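Local coordinates for uncharacterized protein YhfS (Escherichia coli, PDB 4J8L), which is of unknown function but carries covalently attached pyridoxal 5'-phosphate and may have cysteine synthase activity, at residues A65-L70 against G208-I213; A167-N172 against C185-S190. All blocks are in the same frame, centred on the assembly; numbering follows the deposited sequence.

In the fold
Going from the N terminus, residues 65-70 enter strand 67-72, an outermost strand of the seven-stranded mixed sheet. Contact 1 returns the chain to it at residues 208-213, where strand 203-208 ends and helix 210-219 begins, closing a loop of 137 intervening residues. Contact 2 is nested inside that loop: its segments, 167-172 and 185-190, are separated by just 12 residues, with no helix or strand between, and join the parallel strands 167-170 and 189-193 further into the sheet. The contacts touch, with Val212 CG1 3.6 Å from Val189 CG1 and a probable hydrogen bond from Asp209 N to Asn188 O. Strand 189-193 leads on to modified Lys196, which carries the cofactor.

Contact 1 of 2, residues A65-L70 against G208-I213; sequences AQAAAL and GDADVI
A classic beta bulge, in which Gln66 and Ala67 both face Gly208, opens the antiparallel pairing of strand 67-72 with the end of strand 203-208. Ala67 and Gly208 form a hydrogen-bonded pair: Ala67 N gives to Gly208 O and Gly208 N gives to Ala67 O, each at 2.9 Å. Gly208 has phi 164° and psi -140°, where a CB would collide with the preceding carbonyl oxygen, which leaves little choice but glycine at this position.

Gln66, extended beyond CG, reaches past the bulge to the start of helix 210-219. Its OE1 accepts from Ala210 N at 2.8 Å, the donor lying in the carboxamide's carbonyl plane and the N-H pointing almost straight at the oxygen (171°). A water that accepts from Asp211 N also donates to OE1. A second water joins Gln66 N to Asp209 OD1, while Asp209 OD2 is taken by Asn188 ND2.

Ile213, one turn into the helix, supplies the apolar half. Its CG1 meets Ala67 CB at 3.8 Å, and CG2 approaches Ala68 O at 3.6 Å and Ala69 CB at 4.0 Å. An alanine here keeps only CB against Ala67; losing CG1 and CG2 would probably leave the methyl of Ala69 without its mate and open a gap between strand and helix. On the other face of strand 67-72, Ala68 packs on Leu59 of helix 50-62.

Asp209, at the N-cap position, makes no capping bond with its side chain; the first-turn N-H groups of Ala210 and Asp211 are instead served by Gln66 OE1, directly and through water, which couples the helix start to the residue just ahead of strand 67-72.

Contact 2 of 2, residues A167-N172 against C185-S190; sequences ALTDDN and CGANVS
Asp171 OD2 is gripped by two hydroxyls from opposite faces of its carboxylate: Thr169 OG1 donates at 2.7 Å on the syn side, 26° out of plane, and Ser190 OG donates to the same OD2, also at 2.7 Å, from 46° out of plane. The other oxygen, OD1, is held by His142 ND1 and Gly182 N, so bonds on both oxygens restrain the group's rotation. The cluster joins the C-terminal end of strand 167-170 to the beginning of its parallel neighbour 189-193, in the mixed sheet of an aminotransferase-like fold.

The bridges Leu168-Val189 and Thr169-Ser190 set the register, and Thr169 N gives to Val189 O at 3.0 Å. Before the bridges, Ala167 is held at both ends of its backbone by Asn188: Ala167 N donates to Asn188 OD1 at 2.9 Å, and Asn188 N donates to Ala167 O at the same distance. Val189 N adds a weak bond to that carbonyl.

Thr169 holds OG1 between its backbone N and carbonyl carbon (chi1 53°), which turns CG2 to Ala187 CB at 3.7 Å. On the face carrying Leu168 and Val189, Leu168 CD1 meets Val189 CG2 at 3.9 Å, the two side chains crossing obliquely.

Asp170 points away from the partner strand, with OD2 close to N1 of the cofactor on modified Lys196. Its other oxygen, OD1, is met from above the carboxylate plane by Asn172 ND2 at 2.8 Å.

Contact 1 of 2, residues A65-L70 against G208-I213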
ATOM      1  N   ALA A  65     -11.707   9.870  -9.133  1.00 19.70           N
ATOM      2  CA  ALA A  65     -11.408  11.052  -8.346  1.00 18.57           C
ATOM      3  C   ALA A  65     -11.399  12.285  -9.235  1.00 19.47           C
ATOM      4  O   ALA A  65     -11.335  12.184 -10.460  1.00 18.68           O
ATOM      5  CB  ALA A  65     -10.059  10.892  -7.648  1.00 18.60           C
ATOM      6  N   GLN A  66     -11.474  13.450  -8.607  1.00 18.06           N
ATOM      7  CA  GLN A  66     -11.464  14.702  -9.339  1.00 19.15           C
ATOM      8  C   GLN A  66     -10.093  15.018  -9.927  1.00 22.20           C
ATOM      9  O   GLN A  66      -9.994  15.581 -11.024  1.00 22.52           O
ATOM     10  CB  GLN A  66     -11.887  15.826  -8.414  1.00 18.26           C
ATOM     11  CG  GLN A  66     -13.345  15.739  -8.015  1.00 22.40           C
ATOM     12  CD  GLN A  66     -13.773  16.878  -7.125  1.00 25.14           C
ATOM     13  OE1 GLN A  66     -12.947  17.530  -6.493  1.00 23.86           O
ATOM     14  NE2 GLN A  66     -15.076  17.136  -7.082  1.00 32.33           N
ATOM     15  N   ALA A  67      -9.045  14.660  -9.194  1.00 18.29           N
ATOM     16  CA  ALA A  67      -7.701  15.099  -9.545  1.00 17.44           C
ATOM     17  C   ALA A  67      -6.627  14.195  -8.943  1.00 19.68           C
ATOM     18  O   ALA A  67      -6.906  13.366  -8.076  1.00 19.13           O
ATOM     19  CB  ALA A  67      -7.490  16.534  -9.091  1.00 17.53           C
ATOM     20  N   ALA A  68      -5.396  14.359  -9.417  1.00 16.37           N
ATOM     21  CA  ALA A  68      -4.262  13.643  -8.844  1.00 15.66           C
ATOM     22  C   ALA A  68      -2.969  14.431  -8.997  1.00 20.12           C
ATOM     23  O   ALA A  68      -2.844  15.287  -9.873  1.00 16.34           O
ATOM     24  CB  ALA A  68      -4.117  12.260  -9.481  1.00 15.09           C
ATOM     25  N   ALA A  69      -2.006  14.149  -8.127  1.00 16.27           N
ATOM     26  CA  ALA A  69      -0.676  14.729  -8.255  1.00 15.46           C
ATOM     27  C   ALA A  69       0.365  13.672  -7.962  1.00 16.31           C
ATOM     28  O   ALA A  69       0.267  12.962  -6.963  1.00 16.47           O
ATOM     29  CB  ALA A  69      -0.502  15.908  -7.300  1.00 18.27           C
ATOM     30  N   LEU A  70       1.365  13.568  -8.830  1.00 12.69           N
ATOM     31  CA  LEU A  70       2.532  12.744  -8.530  1.00 12.00           C
ATOM     32  C   LEU A  70       3.525  13.610  -7.756  1.00 13.77           C
ATOM     33  O   LEU A  70       3.678  14.805  -8.048  1.00 15.34           O
ATOM     34  CB  LEU A  70       3.159  12.211  -9.832  1.00 14.57           C
ATOM     35  CG  LEU A  70       2.264  11.246 -10.618  1.00 13.98           C
ATOM     36  CD1 LEU A  70       2.927  10.823 -11.945  1.00 16.23           C
ATOM     37  CD2 LEU A  70       1.954  10.025  -9.773  1.00 20.12           C
ATOM     38  N   GLY A 208      -7.477  12.375  -5.420  1.00 17.16           N
ATOM     39  CA  GLY A 208      -8.724  12.708  -4.756  1.00 20.13           C
ATOM     40  C   GLY A 208      -9.309  14.049  -5.140  1.00 18.18           C
ATOM     41  O   GLY A 208      -9.271  14.442  -6.299  1.00 18.59           O
ATOM     42  N   ASP A 209      -9.846  14.752  -4.151  1.00 18.92           N
ATOM     43  CA  ASP A 209     -10.566  16.003  -4.384  1.00 19.97           C
ATOM     44  C   ASP A 209      -9.666  17.113  -4.922  1.00 19.79           C
ATOM     45  O   ASP A 209      -8.535  17.295  -4.460  1.00 19.14           O
ATOM     46  CB  ASP A 209     -11.241  16.465  -3.089  1.00 20.88           C
ATOM     47  CG  ASP A 209     -12.343  15.524  -2.633  1.00 23.80           C
ATOM     48  OD1 ASP A 209     -12.724  14.602  -3.390  1.00 23.60           O
ATOM     49  OD2 ASP A 209     -12.847  15.720  -1.509  1.00 24.91           O
ATOM     50  N   ALA A 210     -10.189  17.863  -5.890  1.00 20.70           N
ATOM     51  CA  ALA A 210      -9.444  18.931  -6.548  1.00 21.52           C
ATOM     52  C   ALA A 210      -8.940  20.018  -5.595  1.00 20.77           C
ATOM     53  O   ALA A 210      -7.826  20.517  -5.759  1.00 22.39           O
ATOM     54  CB  ALA A 210     -10.289  19.556  -7.666  1.00 21.47           C
ATOM     55  N   ASP A 211      -9.749  20.403  -4.611  1.00 22.13           N
ATOM     56  CA  ASP A 211      -9.294  21.454  -3.703  1.00 24.52           C
ATOM     57  C   ASP A 211      -8.028  21.015  -2.952  1.00 22.40           C
ATOM     58  O   ASP A 211      -7.093  21.797  -2.789  1.00 24.44           O
ATOM     59  CB  ASP A 211     -10.408  21.977  -2.775  1.00 28.36           C
ATOM     60  CG  ASP A 211     -11.010  20.908  -1.873  1.00 29.82           C
ATOM     61  OD1 ASP A 211     -10.688  19.715  -1.999  1.00 29.78           O
ATOM     62  OD2 ASP A 211     -11.851  21.279  -1.028  1.00 33.83           O
ATOM     63  N   VAL A 212      -7.977  19.753  -2.550  1.00 20.55           N
ATOM     64  CA  VAL A 212      -6.778  19.239  -1.890  1.00 20.19           C
ATOM     65  C   VAL A 212      -5.585  19.133  -2.847  1.00 20.45           C
ATOM     66  O   VAL A 212      -4.485  19.597  -2.538  1.00 19.67           O
ATOM     67  CB  VAL A 212      -7.023  17.863  -1.253  1.00 19.66           C
ATOM     68  CG1 VAL A 212      -5.744  17.363  -0.582  1.00 20.12           C
ATOM     69  CG2 VAL A 212      -8.168  17.948  -0.263  1.00 23.05           C
ATOM     70  N   ILE A 213      -5.803  18.518  -4.007  1.00 18.89           N
ATOM     71  CA  ILE A 213      -4.743  18.359  -4.998  1.00 17.33           C
ATOM     72  C   ILE A 213      -4.186  19.713  -5.441  1.00 18.57           C
ATOM     73  O   ILE A 213      -2.973  19.865  -5.599  1.00 19.16           O
ATOM     74  CB  ILE A 213      -5.239  17.572  -6.223  1.00 18.49           C
ATOM     75  CG1 ILE A 213      -5.707  16.176  -5.795  1.00 19.07           C
ATOM     76  CG2 ILE A 213      -4.140  17.460  -7.296  1.00 18.46           C
ATOM     77  CD1 ILE A 213      -4.646  15.369  -5.060  1.00 20.17           C
TER
HETATM   78  O   HOH W   1     -12.341  13.139  -5.749  1.00 22.40           O
HETATM   79  O   HOH W   2     -12.702  19.639  -4.616  1.00 25.51           O

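Contact 2 of 2, residues A167-N172 against C185-S190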
ATOM      1  N   ALA A 167     -10.689  13.303   5.497  1.00 20.20           N
ATOM      2  CA  ALA A 167      -9.986  12.049   5.716  1.00 19.72           C
ATOM      3  C   ALA A 167      -8.994  11.731   4.607  1.00 20.18           C
ATOM      4  O   ALA A 167      -9.306  11.843   3.419  1.00 19.53           O
ATOM      5  CB  ALA A 167     -10.973  10.904   5.882  1.00 25.67           C
ATOM      6  N   LEU A 168      -7.797  11.328   5.019  1.00 16.53           N
ATOM      7  CA  LEU A 168      -6.780  10.844   4.094  1.00 17.01           C
ATOM      8  C   LEU A 168      -6.585   9.355   4.315  1.00 18.93           C
ATOM      9  O   LEU A 168      -6.527   8.902   5.455  1.00 18.49           O
ATOM     10  CB  LEU A 168      -5.463  11.568   4.358  1.00 19.21           C
ATOM     11  CG  LEU A 168      -4.222  11.157   3.566  1.00 15.85           C
ATOM     12  CD1 LEU A 168      -3.354  12.381   3.364  1.00 20.25           C
ATOM     13  CD2 LEU A 168      -3.424  10.054   4.280  1.00 16.81           C
ATOM     14  N   THR A 169      -6.470   8.590   3.234  1.00 14.65           N
ATOM     15  CA  THR A 169      -6.129   7.185   3.385  1.00 16.53           C
ATOM     16  C   THR A 169      -4.711   6.886   2.922  1.00 17.24           C
ATOM     17  O   THR A 169      -4.224   7.428   1.927  1.00 18.62           O
ATOM     18  CB  THR A 169      -7.113   6.252   2.655  1.00 17.22           C
ATOM     19  OG1 THR A 169      -7.230   6.658   1.284  1.00 17.82           O
ATOM     20  CG2 THR A 169      -8.482   6.296   3.325  1.00 16.66           C
ATOM     21  N   ASP A 170      -4.065   6.007   3.678  1.00 15.55           N
ATOM     22  CA  ASP A 170      -2.771   5.435   3.345  1.00 14.46           C
ATOM     23  C   ASP A 170      -3.095   4.097   2.696  1.00 13.87           C
ATOM     24  O   ASP A 170      -3.430   3.134   3.377  1.00 17.92           O
ATOM     25  CB  ASP A 170      -1.991   5.241   4.656  1.00 14.01           C
ATOM     26  CG  ASP A 170      -0.670   4.492   4.478  1.00 15.26           C
ATOM     27  OD1 ASP A 170      -0.402   3.928   3.399  1.00 15.74           O
ATOM     28  OD2 ASP A 170       0.103   4.447   5.456  1.00 15.17           O
ATOM     29  N   ASP A 171      -2.993   4.038   1.373  1.00 15.41           N
ATOM     30  CA  ASP A 171      -3.460   2.877   0.612  1.00 15.26           C
ATOM     31  C   ASP A 171      -2.327   1.958   0.171  1.00 15.77           C
ATOM     32  O   ASP A 171      -2.548   1.059  -0.649  1.00 16.73           O
ATOM     33  CB  ASP A 171      -4.253   3.332  -0.625  1.00 14.83           C
ATOM     34  CG  ASP A 171      -5.560   4.018  -0.262  1.00 19.64           C
ATOM     35  OD1 ASP A 171      -6.521   3.306   0.085  1.00 16.93           O
ATOM     36  OD2 ASP A 171      -5.627   5.269  -0.328  1.00 17.01           O
ATOM     37  N   ASN A 172      -1.123   2.180   0.694  1.00 16.48           N
ATOM     38  CA  ASN A 172       0.016   1.347   0.310  1.00 14.65           C
ATOM     39  C   ASN A 172      -0.233  -0.136   0.491  1.00 15.69           C
ATOM     40  O   ASN A 172      -0.754  -0.560   1.527  1.00 18.10           O
ATOM     41  CB  ASN A 172       1.280   1.756   1.060  1.00 15.00           C
ATOM     42  CG  ASN A 172       1.790   3.096   0.600  1.00 16.72           C
ATOM     43  OD1 ASN A 172       2.339   3.205  -0.496  1.00 15.40           O
ATOM     44  ND2 ASN A 172       1.574   4.133   1.410  1.00 17.90           N
ATOM     45  N   CYS A 185     -14.037   5.225  -1.998  1.00 23.48           N
ATOM     46  CA  CYS A 185     -15.067   4.848  -1.034  1.00 24.18           C
ATOM     47  C   CYS A 185     -15.201   5.818   0.144  1.00 28.57           C
ATOM     48  O   CYS A 185     -15.547   5.418   1.263  1.00 26.08           O
ATOM     49  CB  CYS A 185     -14.871   3.404  -0.553  1.00 23.01           C
ATOM     50  SG  CYS A 185     -13.318   3.055   0.325  1.00 26.10           S
ATOM     51  N   GLY A 186     -14.939   7.096  -0.109  1.00 23.22           N
ATOM     52  CA  GLY A 186     -15.260   8.115   0.872  1.00 25.53           C
ATOM     53  C   GLY A 186     -14.173   9.077   1.319  1.00 26.95           C
ATOM     54  O   GLY A 186     -14.476  10.111   1.913  1.00 25.53           O
ATOM     55  N   ALA A 187     -12.915   8.751   1.053  1.00 22.39           N
ATOM     56  CA  ALA A 187     -11.808   9.603   1.481  1.00 22.63           C
ATOM     57  C   ALA A 187     -11.680  10.848   0.611  1.00 20.84           C
ATOM     58  O   ALA A 187     -12.007  10.832  -0.587  1.00 22.14           O
ATOM     59  CB  ALA A 187     -10.486   8.823   1.471  1.00 18.61           C
ATOM     60  N   ASN A 188     -11.191  11.927   1.206  1.00 20.13           N
ATOM     61  CA  ASN A 188     -10.916  13.129   0.434  1.00 19.96           C
ATOM     62  C   ASN A 188      -9.697  12.964  -0.459  1.00 19.67           C
ATOM     63  O   ASN A 188      -9.684  13.474  -1.564  1.00 20.11           O
ATOM     64  CB  ASN A 188     -10.790  14.344   1.338  1.00 21.22           C
ATOM     65  CG  ASN A 188     -12.055  14.596   2.102  1.00 24.91           C
ATOM     66  OD1 ASN A 188     -12.211  14.130   3.228  1.00 24.62           O
ATOM     67  ND2 ASN A 188     -13.000  15.282   1.469  1.00 29.96           N
ATOM     68  N   VAL A 189      -8.684  12.250   0.025  1.00 18.10           N
ATOM     69  CA  VAL A 189      -7.566  11.845  -0.830  1.00 17.03           C
ATOM     70  C   VAL A 189      -7.032  10.484  -0.426  1.00 17.14           C
ATOM     71  O   VAL A 189      -6.995  10.148   0.769  1.00 18.78           O
ATOM     72  CB  VAL A 189      -6.370  12.841  -0.810  1.00 21.53           C
ATOM     73  CG1 VAL A 189      -6.669  14.098  -1.633  1.00 24.30           C
ATOM     74  CG2 VAL A 189      -5.970  13.196   0.619  1.00 24.12           C
ATOM     75  N   SER A 190      -6.644   9.716  -1.442  1.00 15.89           N
ATOM     76  CA  SER A 190      -5.844   8.503  -1.291  1.00 15.23           C
ATOM     77  C   SER A 190      -4.375   8.834  -1.471  1.00 18.17           C
ATOM     78  O   SER A 190      -4.031   9.792  -2.159  1.00 16.42           O
ATOM     79  CB  SER A 190      -6.226   7.477  -2.361  1.00 15.02           C
ATOM     80  OG  SER A 190      -7.314   6.663  -1.964  1.00 19.49           O
TER